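Local coordinates for MccB protein (Escherichia coli, PDB 3H5N), which initiates biosynthesis of the microcin C7 peptide antibiotic as an E1-like, ATP-binding enzyme, probably by adenylyl transfer leading to N-P bond formation, at residues V121-C126 with I211-A216; E144-D149 with S191-N196; L195-Y200 with F220-W225. All coordinates share one frame; numbering follows the deposited sequence.

Contacts 1 and 2 belong to one sheet, in which strands 120-124 and 144-149 are neighbours, and each adds a parallel partner on the outer side of that pair. Contact 1 is fully buried and, apart from its water and backbone bonds, almost wholly aliphatic and aromatic. Contact 2 reaches the outermost strand 189-194, so polar side chains appear beside its isoleucines. Contact 3 is different in kind: a loop against the start of helix 222-232, partly exposed, with no hydrogen bond across it. All three end at ATP. Contact 1 supplies a glycine and an alanine to it, contact 2 a carboxylate for the ribose, contact 3 backbone groups for the adenine.

Contact 1 (V121-C126 with I211-A216). With ATP (adenosine-5'-triphosphate), chain G.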
loop_
_atom_site.group_PDB
_atom_site.type_symbol
_atom_site.label_atom_id
_atom_site.label_comp_id
_atom_site.label_asym_id
_atom_site.label_seq_id
_atom_site.Cartn_x
_atom_site.Cartn_y
_atom_site.Cartn_z
ATOM N N VAL A 121 0.705 28.936 -19.394
ATOM C CA VAL A 121 0.955 27.744 -20.199
ATOM C C VAL A 121 -0.334 27.022 -20.521
ATOM O O VAL A 121 -1.122 26.681 -19.625
ATOM C CB VAL A 121 1.953 26.771 -19.527
ATOM C CG1 VAL A 121 2.235 25.579 -20.452
ATOM C CG2 VAL A 121 3.266 27.495 -19.212
ATOM N N VAL A 122 -0.550 26.816 -21.815
ATOM C CA VAL A 122 -1.675 26.014 -22.286
ATOM C C VAL A 122 -1.265 24.556 -22.332
ATOM O O VAL A 122 -0.195 24.214 -22.866
ATOM C CB VAL A 122 -2.186 26.470 -23.675
ATOM C CG1 VAL A 122 -3.179 25.454 -24.236
ATOM C CG2 VAL A 122 -2.827 27.859 -23.576
ATOM N N ILE A 123 -2.113 23.713 -21.733
ATOM C CA ILE A 123 -1.967 22.264 -21.791
ATOM C C ILE A 123 -3.008 21.765 -22.787
ATOM O O ILE A 123 -4.197 21.662 -22.459
ATOM C CB ILE A 123 -2.153 21.619 -20.375
ATOM C CG1 ILE A 123 -1.262 22.317 -19.323
ATOM C CG2 ILE A 123 -1.918 20.111 -20.395
ATOM C CD1 ILE A 123 0.266 22.146 -19.516
ATOM N N LEU A 124 -2.571 21.501 -24.018
ATOM C CA LEU A 124 -3.473 21.021 -25.066
ATOM C C LEU A 124 -3.430 19.495 -25.105
ATOM O O LEU A 124 -2.545 18.907 -25.729
ATOM C CB LEU A 124 -3.104 21.621 -26.428
ATOM C CG LEU A 124 -4.066 21.382 -27.595
ATOM C CD1 LEU A 124 -5.495 21.855 -27.245
ATOM C CD2 LEU A 124 -3.538 22.092 -28.809
ATOM N N GLY A 125 -4.387 18.869 -24.428
ATOM C CA GLY A 125 -4.352 17.420 -24.198
ATOM C C GLY A 125 -4.083 17.142 -22.733
ATOM O O GLY A 125 -3.023 17.501 -22.212
ATOM N N CYS A 126 -5.061 16.517 -22.078
ATOM C CA CYS A 126 -5.030 16.276 -20.651
ATOM C C CYS A 126 -5.054 14.781 -20.350
ATOM O O CYS A 126 -5.674 14.343 -19.373
ATOM C CB CYS A 126 -6.207 17.003 -19.966
ATOM S SG CYS A 126 -5.993 18.798 -19.929
ATOM N N ILE A 211 3.697 29.432 -23.975
ATOM C CA ILE A 211 3.944 28.228 -24.759
ATOM C C ILE A 211 2.710 27.329 -24.675
ATOM O O ILE A 211 1.978 27.375 -23.686
ATOM C CB ILE A 211 5.227 27.481 -24.235
ATOM C CG1 ILE A 211 5.708 26.403 -25.218
ATOM C CG2 ILE A 211 4.992 26.921 -22.856
ATOM C CD1 ILE A 211 7.065 25.813 -24.866
ATOM N N TRP A 212 2.466 26.533 -25.720
ATOM C CA TRP A 212 1.479 25.458 -25.668
ATOM C C TRP A 212 2.229 24.155 -25.537
ATOM O O TRP A 212 3.197 23.896 -26.284
ATOM C CB TRP A 212 0.697 25.345 -26.962
ATOM C CG TRP A 212 -0.227 26.476 -27.323
ATOM C CD1 TRP A 212 -0.418 27.665 -26.662
ATOM C CD2 TRP A 212 -1.071 26.511 -28.468
ATOM N NE1 TRP A 212 -1.346 28.435 -27.334
ATOM C CE2 TRP A 212 -1.758 27.751 -28.449
ATOM C CE3 TRP A 212 -1.317 25.614 -29.513
ATOM C CZ2 TRP A 212 -2.685 28.107 -29.434
ATOM C CZ3 TRP A 212 -2.238 25.970 -30.492
ATOM C CH2 TRP A 212 -2.908 27.210 -30.442
ATOM N N VAL A 213 1.762 23.333 -24.615
ATOM C CA VAL A 213 2.211 21.955 -24.495
ATOM C C VAL A 213 1.225 21.045 -25.223
ATOM O O VAL A 213 0.084 20.877 -24.800
ATOM C CB VAL A 213 2.343 21.526 -23.002
ATOM C CG1 VAL A 213 2.657 20.039 -22.904
ATOM C CG2 VAL A 213 3.413 22.332 -22.288
ATOM N N VAL A 214 1.678 20.421 -26.300
ATOM C CA VAL A 214 0.759 19.728 -27.193
ATOM C C VAL A 214 0.981 18.224 -27.141
ATOM O O VAL A 214 2.024 17.723 -27.556
ATOM C CB VAL A 214 0.911 20.220 -28.659
ATOM C CG1 VAL A 214 -0.025 19.468 -29.583
ATOM C CG2 VAL A 214 0.698 21.739 -28.755
ATOM N N SER A 215 -0.009 17.507 -26.640
ATOM C CA SER A 215 0.091 16.058 -26.573
ATOM C C SER A 215 -1.184 15.413 -27.095
ATOM O O SER A 215 -1.242 14.201 -27.215
ATOM C CB SER A 215 0.417 15.582 -25.148
ATOM O OG SER A 215 -0.564 16.029 -24.230
ATOM N N ALA A 216 -2.196 16.230 -27.396
ATOM C CA ALA A 216 -3.364 15.761 -28.152
ATOM C C ALA A 216 -2.896 15.190 -29.494
ATOM O O ALA A 216 -1.985 15.749 -30.139
ATOM C CB ALA A 216 -4.361 16.898 -28.361
HETATM P PG ATP G . -5.809 6.125 -23.919
HETATM O O1G ATP G . -7.177 5.650 -23.496
HETATM O O2G ATP G . -4.676 5.243 -23.450
HETATM O O3G ATP G . -5.670 6.539 -25.366
HETATM P PB ATP G . -6.468 8.808 -23.290
HETATM O O1B ATP G . -7.381 9.019 -22.106
HETATM O O2B ATP G . -7.047 8.867 -24.690
HETATM O O3B ATP G . -5.605 7.473 -23.048
HETATM P PA ATP G . -4.013 10.040 -24.035
HETATM O O1A ATP G . -2.919 9.551 -23.101
HETATM O O2A ATP G . -4.175 9.452 -25.413
HETATM O O3A ATP G . -5.370 9.969 -23.180
HETATM O "O5'" ATP G . -3.851 11.637 -24.205
HETATM C "C5'" ATP G . -4.488 12.356 -25.262
HETATM C "C4'" ATP G . -5.459 13.337 -24.633
HETATM O "O4'" ATP G . -5.649 14.421 -25.542
HETATM C "C3'" ATP G . -6.832 12.730 -24.345
HETATM O "O3'" ATP G . -7.284 13.190 -23.053
HETATM C "C2'" ATP G . -7.729 13.270 -25.451
HETATM O "O2'" ATP G . -9.074 13.504 -25.019
HETATM C "C1'" ATP G . -7.046 14.577 -25.822
HETATM N N9 ATP G . -7.210 14.888 -27.257
HETATM C C8 ATP G . -6.868 14.097 -28.293
HETATM N N7 ATP G . -7.143 14.713 -29.468
HETATM C C5 ATP G . -7.677 15.913 -29.172
HETATM C C6 ATP G . -8.196 17.065 -29.940
HETATM N N6 ATP G . -8.193 17.018 -31.285
HETATM N N1 ATP G . -8.664 18.136 -29.258
HETATM C C2 ATP G . -8.668 18.181 -27.903
HETATM N N3 ATP G . -8.216 17.167 -27.134
HETATM C C4 ATP G . -7.719 16.031 -27.709
HETATM O O HOH W 1 -0.554 18.423 -23.104
#
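Leu124 lies in the register of Val214, with Val122 and Trp212 two residues back, in a parallel pair of strands whose short segments cross at -19°. Its CB sits near Val213 O (3.7 Å), the same carbonyl that accepts the Leu124 amide. CG stands anti to the backbone N (chi1 -171°), beside the carbonyl carbon, and from there the two methyls part: CD2 meets Trp212 CE3 at 4.2 Å, approaching the indole obliquely, and borders Val214 CG2 as well; the other, CD1, packs on Ile197 CD1, next to the adenine site. Val122 fills in beside it: its CG1 is over a face of the indole, while CB is 3.7 Å from Trp212 CD1. The indole NE1 is held by Pro207 O. On the other face of the sheet Val121 CG1 touches Val213 CG2, and Ile123 CD1 comes up beside the same valine.

Beyond the strands Leu124 O takes two amides, Ser215 N at 3.0 Å and, less straight, Ala216 N at 3.2 Å, so this one oxygen holds two successive amides where the second chain leaves the strand. With chi1 at 58°, Ser215 places OG 2.6 Å from a water that also lies by Gly125 O and Val213 O, tying the two chain ends together. The nucleotide lies against this end: Gly125 CA is 3.5 Å from ATP O4', and Ala216 CB rests 3.5 Å from ATP C4, against the adenine. Gly125 is probably the first glycine of a Rossmann-type GxGxxG turn, consistent with the ThiF family. Helix 128-140 covers the Val121, Ile123 and Val213 face, helix 222-232 packs on Trp212, Val214 and Ala216, and strand 144-149 flanks strand 120-124 along its other edge.

Contact 2 (E144-D149 with S191-N196); sequences EIILID and SEIALN. With ATP (adenosine-5'-triphosphate), chain G.
Strand 144-149 and strand 191-194 run parallel, Leu147 facing Glu192 and Ile148 facing Ile193, their short segments inclined by 20°. The bonding is firm in the first half, where Ser191 N reaches Ile145 O at 2.8 Å and Ile193 N is nearly in line with the carbonyl of Leu147. It slackens toward the nucleotide: Asp149 N to Ile193 O and Leu195 N to Asp149 O are both weak, at 3.4 Å.

Ile148 and Ile193 share the apolar packing. The Ile148 chi1 of -59° sets its CG1 beside the backbone N, 3.8 Å from Ile193 CB, and its CG2 trans to that N, where it lies alongside Leu195 CD2 at 3.9 Å. Ile146 CG2 meets Ile193 CD1, the two side chains crossing at a slant. On the opposite face Leu147 lies beside Ser191 O, CB and CG both close to it, and packs on helix 173-184, which links these two strands in a beta-alpha-beta crossover. At the far end a water joins Glu144 OE2 to Ser191 OG, and the Glu192 carboxylate turns to Thr174.

Asp149 swings its carboxylate onto the ribose. ATP O2' donates to Asp149 OD1 at 2.7 Å, and ATP O3' donates to Asp149 OD2 at the same length. Each oxygen has a backbone amide as well, Asp151 N on OD1 and Cys126 N on OD2. Four donors therefore fix the rotation of this carboxylate, and both ribose hydroxyls are read by one side chain, as in many Rossmann-type nucleotide sites. Leu195 O, buried here without a polar partner, faces ATP C2 at 3.4 Å, whose C-H points roughly toward it and may give a weak C-H...O contact.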
loop_
_atom_site.group_PDB
_atom_site.type_symbol
_atom_site.label_atom_id
_atom_site.label_comp_id
_atom_site.label_asym_id
_atom_site.label_seq_id
_atom_site.Cartn_x
_atom_site.Cartn_y
_atom_site.Cartn_z
ATOM N N GLU A 144 -0.081 30.605 -14.284
ATOM C CA GLU A 144 -1.366 30.313 -14.905
ATOM C C GLU A 144 -1.292 29.092 -15.820
ATOM O O GLU A 144 -0.452 29.015 -16.719
ATOM C CB GLU A 144 -1.908 31.521 -15.681
ATOM C CG GLU A 144 -3.380 31.330 -16.088
ATOM C CD GLU A 144 -4.040 32.591 -16.634
ATOM O OE1 GLU A 144 -3.427 33.683 -16.573
ATOM O OE2 GLU A 144 -5.189 32.485 -17.117
ATOM N N ILE A 145 -2.186 28.145 -15.595
ATOM C CA ILE A 145 -2.268 26.962 -16.440
ATOM C C ILE A 145 -3.681 26.815 -16.969
ATOM O O ILE A 145 -4.648 26.824 -16.199
ATOM C CB ILE A 145 -1.820 25.683 -15.696
ATOM C CG1 ILE A 145 -0.393 25.839 -15.166
ATOM C CG2 ILE A 145 -1.904 24.456 -16.624
ATOM C CD1 ILE A 145 0.033 24.722 -14.200
ATOM N N ILE A 146 -3.771 26.692 -18.291
ATOM C CA ILE A 146 -5.022 26.527 -19.015
ATOM C C ILE A 146 -5.149 25.109 -19.581
ATOM O O ILE A 146 -4.359 24.689 -20.441
ATOM C CB ILE A 146 -5.131 27.580 -20.132
ATOM C CG1 ILE A 146 -4.981 28.985 -19.519
ATOM C CG2 ILE A 146 -6.410 27.381 -20.950
ATOM C CD1 ILE A 146 -4.965 30.087 -20.498
ATOM N N LEU A 147 -6.149 24.380 -19.089
ATOM C CA LEU A 147 -6.348 22.976 -19.445
ATOM C C LEU A 147 -7.357 22.813 -20.569
ATOM O O LEU A 147 -8.497 23.255 -20.452
ATOM C CB LEU A 147 -6.814 22.186 -18.218
ATOM C CG LEU A 147 -5.889 22.347 -17.011
ATOM C CD1 LEU A 147 -6.593 21.862 -15.748
ATOM C CD2 LEU A 147 -4.570 21.608 -17.247
ATOM N N ILE A 148 -6.938 22.178 -21.662
ATOM C CA ILE A 148 -7.845 21.960 -22.782
ATOM C C ILE A 148 -7.997 20.476 -23.121
ATOM O O ILE A 148 -7.030 19.786 -23.430
ATOM C CB ILE A 148 -7.458 22.814 -24.017
ATOM C CG1 ILE A 148 -7.487 24.299 -23.653
ATOM C CG2 ILE A 148 -8.412 22.554 -25.184
ATOM C CD1 ILE A 148 -6.651 25.191 -24.555
ATOM N N ASP A 149 -9.237 20.010 -23.045
ATOM C CA ASP A 149 -9.615 18.657 -23.405
ATOM C C ASP A 149 -11.147 18.656 -23.455
ATOM O O ASP A 149 -11.785 19.577 -22.937
ATOM C CB ASP A 149 -9.124 17.658 -22.342
ATOM C CG ASP A 149 -8.829 16.283 -22.922
ATOM O OD1 ASP A 149 -9.762 15.595 -23.394
ATOM O OD2 ASP A 149 -7.652 15.877 -22.916
ATOM N N SER A 191 -7.205 27.385 -15.251
ATOM C CA SER A 191 -8.454 27.458 -16.020
ATOM C C SER A 191 -8.657 26.221 -16.879
ATOM O O SER A 191 -7.724 25.449 -17.092
ATOM C CB SER A 191 -8.443 28.672 -16.941
ATOM O OG SER A 191 -8.790 29.835 -16.236
ATOM N N GLU A 192 -9.889 26.045 -17.366
ATOM C CA GLU A 192 -10.240 24.945 -18.263
ATOM C C GLU A 192 -10.982 25.479 -19.474
ATOM O O GLU A 192 -11.749 26.441 -19.383
ATOM C CB GLU A 192 -11.176 23.917 -17.615
ATOM C CG GLU A 192 -11.046 23.680 -16.129
ATOM C CD GLU A 192 -12.204 22.852 -15.599
ATOM O OE1 GLU A 192 -12.609 21.886 -16.285
ATOM O OE2 GLU A 192 -12.717 23.158 -14.501
ATOM N N ILE A 193 -10.786 24.805 -20.599
ATOM C CA ILE A 193 -11.594 25.028 -21.782
ATOM C C ILE A 193 -12.023 23.671 -22.324
ATOM O O ILE A 193 -11.179 22.816 -22.628
ATOM C CB ILE A 193 -10.825 25.817 -22.858
ATOM C CG1 ILE A 193 -10.412 27.194 -22.317
ATOM C CG2 ILE A 193 -11.656 25.942 -24.145
ATOM C CD1 ILE A 193 -9.569 28.006 -23.280
ATOM N N ALA A 194 -13.339 23.483 -22.417
ATOM C CA ALA A 194 -13.918 22.285 -23.004
ATOM C C ALA A 194 -13.957 22.444 -24.523
ATOM O O ALA A 194 -14.838 23.111 -25.078
ATOM C CB ALA A 194 -15.313 22.019 -22.431
ATOM N N LEU A 195 -12.974 21.836 -25.179
ATOM C CA LEU A 195 -12.785 21.981 -26.611
ATOM C C LEU A 195 -12.158 20.722 -27.212
ATOM O O LEU A 195 -11.168 20.200 -26.704
ATOM C CB LEU A 195 -11.928 23.227 -26.892
ATOM C CG LEU A 195 -11.246 23.449 -28.250
ATOM C CD1 LEU A 195 -12.219 23.926 -29.331
ATOM C CD2 LEU A 195 -10.129 24.440 -28.079
ATOM N N ASN A 196 -12.768 20.225 -28.277
ATOM C CA ASN A 196 -12.158 19.193 -29.092
ATOM C C ASN A 196 -11.777 19.841 -30.411
ATOM O O ASN A 196 -12.593 20.517 -31.037
ATOM C CB ASN A 196 -13.125 18.026 -29.326
ATOM C CG ASN A 196 -12.506 16.667 -28.990
ATOM O OD1 ASN A 196 -11.399 16.341 -29.415
ATOM N ND2 ASN A 196 -13.235 15.870 -28.199
HETATM P PG ATP G . -5.809 6.125 -23.919
HETATM O O1G ATP G . -7.177 5.650 -23.496
HETATM O O2G ATP G . -4.676 5.243 -23.450
HETATM O O3G ATP G . -5.670 6.539 -25.366
HETATM P PB ATP G . -6.468 8.808 -23.290
HETATM O O1B ATP G . -7.381 9.019 -22.106
HETATM O O2B ATP G . -7.047 8.867 -24.690
HETATM O O3B ATP G . -5.605 7.473 -23.048
HETATM P PA ATP G . -4.013 10.040 -24.035
HETATM O O1A ATP G . -2.919 9.551 -23.101
HETATM O O2A ATP G . -4.175 9.452 -25.413
HETATM O O3A ATP G . -5.370 9.969 -23.180
HETATM O "O5'" ATP G . -3.851 11.637 -24.205
HETATM C "C5'" ATP G . -4.488 12.356 -25.262
HETATM C "C4'" ATP G . -5.459 13.337 -24.633
HETATM O "O4'" ATP G . -5.649 14.421 -25.542
HETATM C "C3'" ATP G . -6.832 12.730 -24.345
HETATM O "O3'" ATP G . -7.284 13.190 -23.053
HETATM C "C2'" ATP G . -7.729 13.270 -25.451
HETATM O "O2'" ATP G . -9.074 13.504 -25.019
HETATM C "C1'" ATP G . -7.046 14.577 -25.822
HETATM N N9 ATP G . -7.210 14.888 -27.257
HETATM C C8 ATP G . -6.868 14.097 -28.293
HETATM N N7 ATP G . -7.143 14.713 -29.468
HETATM C C5 ATP G . -7.677 15.913 -29.172
HETATM C C6 ATP G . -8.196 17.065 -29.940
HETATM N N6 ATP G . -8.193 17.018 -31.285
HETATM N N1 ATP G . -8.664 18.136 -29.258
HETATM C C2 ATP G . -8.668 18.181 -27.903
HETATM N N3 ATP G . -8.216 17.167 -27.134
HETATM C C4 ATP G . -7.719 16.031 -27.709
HETATM O O HOH W 2 -6.649 31.104 -14.989
#

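Contact 3 (L195-Y200 with F220-W225); sequences LNINDY and FNLINW. With ATP (adenosine-5'-triphosphate), chain G.
Tyr200 and Asp199 pass over one face of the Trp225 indole, and this flat ring makes the largest part of the contact. Tyr200 N and Asp199 C lie above the rim of the ring, and Tyr200 CB sits over the five-membered ring, 4.3 Å from its centroid and 19° off the normal, a CH-pi contact. The opposite face is taken by the start of its own helix: the carbonyl of the N-cap residue Asn221, which also accepts Trp225 N, and Leu222 CA. The indole is thus clasped between loop backbone and helix backbone. Its edge belongs to Ile197, whose CG2, anti to the backbone N (CG1 chi1 -61°), is thereby set between Leu222 and the indole, 4.0 Å from Trp225 CE3 and close to the ring plane, while Asn198 O leans in obliquely on Trp225 CH2 at 3.3 Å.

The phenol ring of Tyr200 does not stack on the indole. It runs past it the other way and turns its CD1 edge to Trp225 O at 3.6 Å, with Trp225 CB beside the same carbon; farther out its hydroxyl bonds to Arg232.

Leu222 crosses Ile197 at about a right angle. Its CD1 touches Ile197 CG2 at 3.5 Å, and CD2, the second branch of the fork, comes to 3.5 Å from ATP N6. Ile197 itself reads the adenine with its backbone: its N donates to ATP N1 at 2.9 Å, almost straight at 177°, and its O accepts from ATP N6. Both groups are thus used on the Watson-Crick edge of the base, and Leu222 and Trp225 pack on the side chain of the residue that makes those bonds.

The loop runs on from strand 189-194 toward strand 211-214, so this packing ties that connection to the start of helix 222-232; farther along the same helix Lys228 and Tyr229 also touch Tyr200.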
loop_
_atom_site.group_PDB
_atom_site.type_symbol
_atom_site.label_atom_id
_atom_site.label_comp_id
_atom_site.label_asym_id
_atom_site.label_seq_id
_atom_site.Cartn_x
_atom_site.Cartn_y
_atom_site.Cartn_z
ATOM N N LEU A 195 -12.974 21.836 -25.179
ATOM C CA LEU A 195 -12.785 21.981 -26.611
ATOM C C LEU A 195 -12.158 20.722 -27.212
ATOM O O LEU A 195 -11.168 20.200 -26.704
ATOM C CB LEU A 195 -11.928 23.227 -26.892
ATOM C CG LEU A 195 -11.246 23.449 -28.250
ATOM C CD1 LEU A 195 -12.219 23.926 -29.331
ATOM C CD2 LEU A 195 -10.129 24.440 -28.079
ATOM N N ASN A 196 -12.768 20.225 -28.277
ATOM C CA ASN A 196 -12.158 19.193 -29.092
ATOM C C ASN A 196 -11.777 19.841 -30.411
ATOM O O ASN A 196 -12.593 20.517 -31.037
ATOM C CB ASN A 196 -13.125 18.026 -29.326
ATOM C CG ASN A 196 -12.506 16.667 -28.990
ATOM O OD1 ASN A 196 -11.399 16.341 -29.415
ATOM N ND2 ASN A 196 -13.235 15.870 -28.199
ATOM N N ILE A 197 -10.525 19.679 -30.812
ATOM C CA ILE A 197 -10.094 20.249 -32.074
ATOM C C ILE A 197 -10.484 19.289 -33.187
ATOM O O ILE A 197 -9.847 18.247 -33.391
ATOM C CB ILE A 197 -8.598 20.611 -32.079
ATOM C CG1 ILE A 197 -8.325 21.668 -30.995
ATOM C CG2 ILE A 197 -8.185 21.123 -33.459
ATOM C CD1 ILE A 197 -6.874 21.841 -30.647
ATOM N N ASN A 198 -11.567 19.641 -33.873
ATOM C CA ASN A 198 -12.123 18.822 -34.948
ATOM C C ASN A 198 -11.530 19.198 -36.300
ATOM O O ASN A 198 -11.348 18.349 -37.169
ATOM C CB ASN A 198 -13.649 18.941 -34.968
ATOM C CG ASN A 198 -14.271 18.680 -33.605
ATOM O OD1 ASN A 198 -14.048 17.626 -32.997
ATOM N ND2 ASN A 198 -15.050 19.645 -33.112
ATOM N N ASP A 199 -11.237 20.484 -36.468
ATOM C CA ASP A 199 -10.539 20.979 -37.649
ATOM C C ASP A 199 -9.642 22.156 -37.279
ATOM O O ASP A 199 -9.759 22.719 -36.186
ATOM C CB ASP A 199 -11.518 21.354 -38.776
ATOM C CG ASP A 199 -12.781 22.022 -38.270
ATOM O OD1 ASP A 199 -12.765 22.603 -37.165
ATOM O OD2 ASP A 199 -13.803 21.973 -38.987
ATOM N N TYR A 200 -8.743 22.505 -38.194
ATOM C CA TYR A 200 -7.801 23.605 -38.014
ATOM C C TYR A 200 -8.456 24.885 -37.485
ATOM O O TYR A 200 -7.876 25.592 -36.667
ATOM C CB TYR A 200 -7.052 23.871 -39.328
ATOM C CG TYR A 200 -6.199 25.122 -39.332
ATOM C CD1 TYR A 200 -4.833 25.071 -39.053
ATOM C CD2 TYR A 200 -6.765 26.361 -39.621
ATOM C CE1 TYR A 200 -4.060 26.233 -39.067
ATOM C CE2 TYR A 200 -6.010 27.512 -39.637
ATOM C CZ TYR A 200 -4.668 27.449 -39.360
ATOM O OH TYR A 200 -3.962 28.619 -39.387
ATOM N N PHE A 220 -4.441 12.303 -36.950
ATOM C CA PHE A 220 -2.998 12.215 -37.132
ATOM C C PHE A 220 -2.393 13.554 -37.548
ATOM O O PHE A 220 -1.245 13.843 -37.224
ATOM C CB PHE A 220 -2.660 11.136 -38.164
ATOM C CG PHE A 220 -2.951 11.543 -39.578
ATOM C CD1 PHE A 220 -4.240 11.444 -40.096
ATOM C CD2 PHE A 220 -1.930 12.044 -40.395
ATOM C CE1 PHE A 220 -4.514 11.833 -41.412
ATOM C CE2 PHE A 220 -2.191 12.436 -41.705
ATOM C CZ PHE A 220 -3.488 12.330 -42.217
ATOM N N ASN A 221 -3.165 14.365 -38.267
ATOM C CA ASN A 221 -2.673 15.662 -38.734
ATOM C C ASN A 221 -2.970 16.821 -37.776
ATOM O O ASN A 221 -2.842 17.999 -38.146
ATOM C CB ASN A 221 -3.137 15.967 -40.176
ATOM C CG ASN A 221 -4.636 15.841 -40.355
ATOM O OD1 ASN A 221 -5.284 14.980 -39.750
ATOM N ND2 ASN A 221 -5.200 16.695 -41.201
ATOM N N LEU A 222 -3.340 16.492 -36.538
ATOM C CA LEU A 222 -3.555 17.535 -35.535
ATOM C C LEU A 222 -2.264 18.309 -35.279
ATOM O O LEU A 222 -2.289 19.531 -35.221
ATOM C CB LEU A 222 -4.132 16.977 -34.231
ATOM C CG LEU A 222 -4.320 17.994 -33.098
ATOM C CD1 LEU A 222 -5.290 19.117 -33.477
ATOM C CD2 LEU A 222 -4.766 17.306 -31.825
ATOM N N ILE A 223 -1.141 17.604 -35.148
ATOM C CA ILE A 223 0.171 18.264 -35.021
ATOM C C ILE A 223 0.452 19.194 -36.198
ATOM O O ILE A 223 1.016 20.275 -36.016
ATOM C CB ILE A 223 1.345 17.258 -34.923
ATOM C CG1 ILE A 223 1.388 16.385 -36.196
ATOM C CG2 ILE A 223 1.284 16.484 -33.591
ATOM C CD1 ILE A 223 1.712 14.927 -35.984
ATOM N N ASN A 224 0.061 18.768 -37.400
ATOM C CA ASN A 224 0.273 19.576 -38.603
ATOM C C ASN A 224 -0.568 20.838 -38.574
ATOM O O ASN A 224 -0.095 21.906 -38.940
ATOM C CB ASN A 224 0.030 18.754 -39.871
ATOM C CG ASN A 224 0.797 17.454 -39.861
ATOM O OD1 ASN A 224 0.248 16.404 -39.533
ATOM N ND2 ASN A 224 2.077 17.517 -40.192
ATOM N N TRP A 225 -1.799 20.721 -38.081
ATOM C CA TRP A 225 -2.654 21.887 -37.883
ATOM C C TRP A 225 -2.088 22.831 -36.828
ATOM O O TRP A 225 -2.042 24.047 -37.025
ATOM C CB TRP A 225 -4.060 21.478 -37.448
ATOM C CG TRP A 225 -4.812 20.592 -38.386
ATOM C CD1 TRP A 225 -4.564 20.384 -39.719
ATOM C CD2 TRP A 225 -5.972 19.822 -38.070
ATOM N NE1 TRP A 225 -5.488 19.512 -40.243
ATOM C CE2 TRP A 225 -6.365 19.150 -39.254
ATOM C CE3 TRP A 225 -6.713 19.618 -36.895
ATOM C CZ2 TRP A 225 -7.471 18.295 -39.298
ATOM C CZ3 TRP A 225 -7.812 18.762 -36.938
ATOM C CH2 TRP A 225 -8.182 18.116 -38.134
HETATM P PG ATP G . -5.809 6.125 -23.919
HETATM O O1G ATP G . -7.177 5.650 -23.496
HETATM O O2G ATP G . -4.676 5.243 -23.450
HETATM O O3G ATP G . -5.670 6.539 -25.366
HETATM P PB ATP G . -6.468 8.808 -23.290
HETATM O O1B ATP G . -7.381 9.019 -22.106
HETATM O O2B ATP G . -7.047 8.867 -24.690
HETATM O O3B ATP G . -5.605 7.473 -23.048
HETATM P PA ATP G . -4.013 10.040 -24.035
HETATM O O1A ATP G . -2.919 9.551 -23.101
HETATM O O2A ATP G . -4.175 9.452 -25.413
HETATM O O3A ATP G . -5.370 9.969 -23.180
HETATM O "O5'" ATP G . -3.851 11.637 -24.205
HETATM C "C5'" ATP G . -4.488 12.356 -25.262
HETATM C "C4'" ATP G . -5.459 13.337 -24.633
HETATM O "O4'" ATP G . -5.649 14.421 -25.542
HETATM C "C3'" ATP G . -6.832 12.730 -24.345
HETATM O "O3'" ATP G . -7.284 13.190 -23.053
HETATM C "C2'" ATP G . -7.729 13.270 -25.451
HETATM O "O2'" ATP G . -9.074 13.504 -25.019
HETATM C "C1'" ATP G . -7.046 14.577 -25.822
HETATM N N9 ATP G . -7.210 14.888 -27.257
HETATM C C8 ATP G . -6.868 14.097 -28.293
HETATM N N7 ATP G . -7.143 14.713 -29.468
HETATM C C5 ATP G . -7.677 15.913 -29.172
HETATM C C6 ATP G . -8.196 17.065 -29.940
HETATM N N6 ATP G . -8.193 17.018 -31.285
HETATM N N1 ATP G . -8.664 18.136 -29.258
HETATM C C2 ATP G . -8.668 18.181 -27.903
HETATM N N3 ATP G . -8.216 17.167 -27.134
HETATM C C4 ATP G . -7.719 16.031 -27.709
#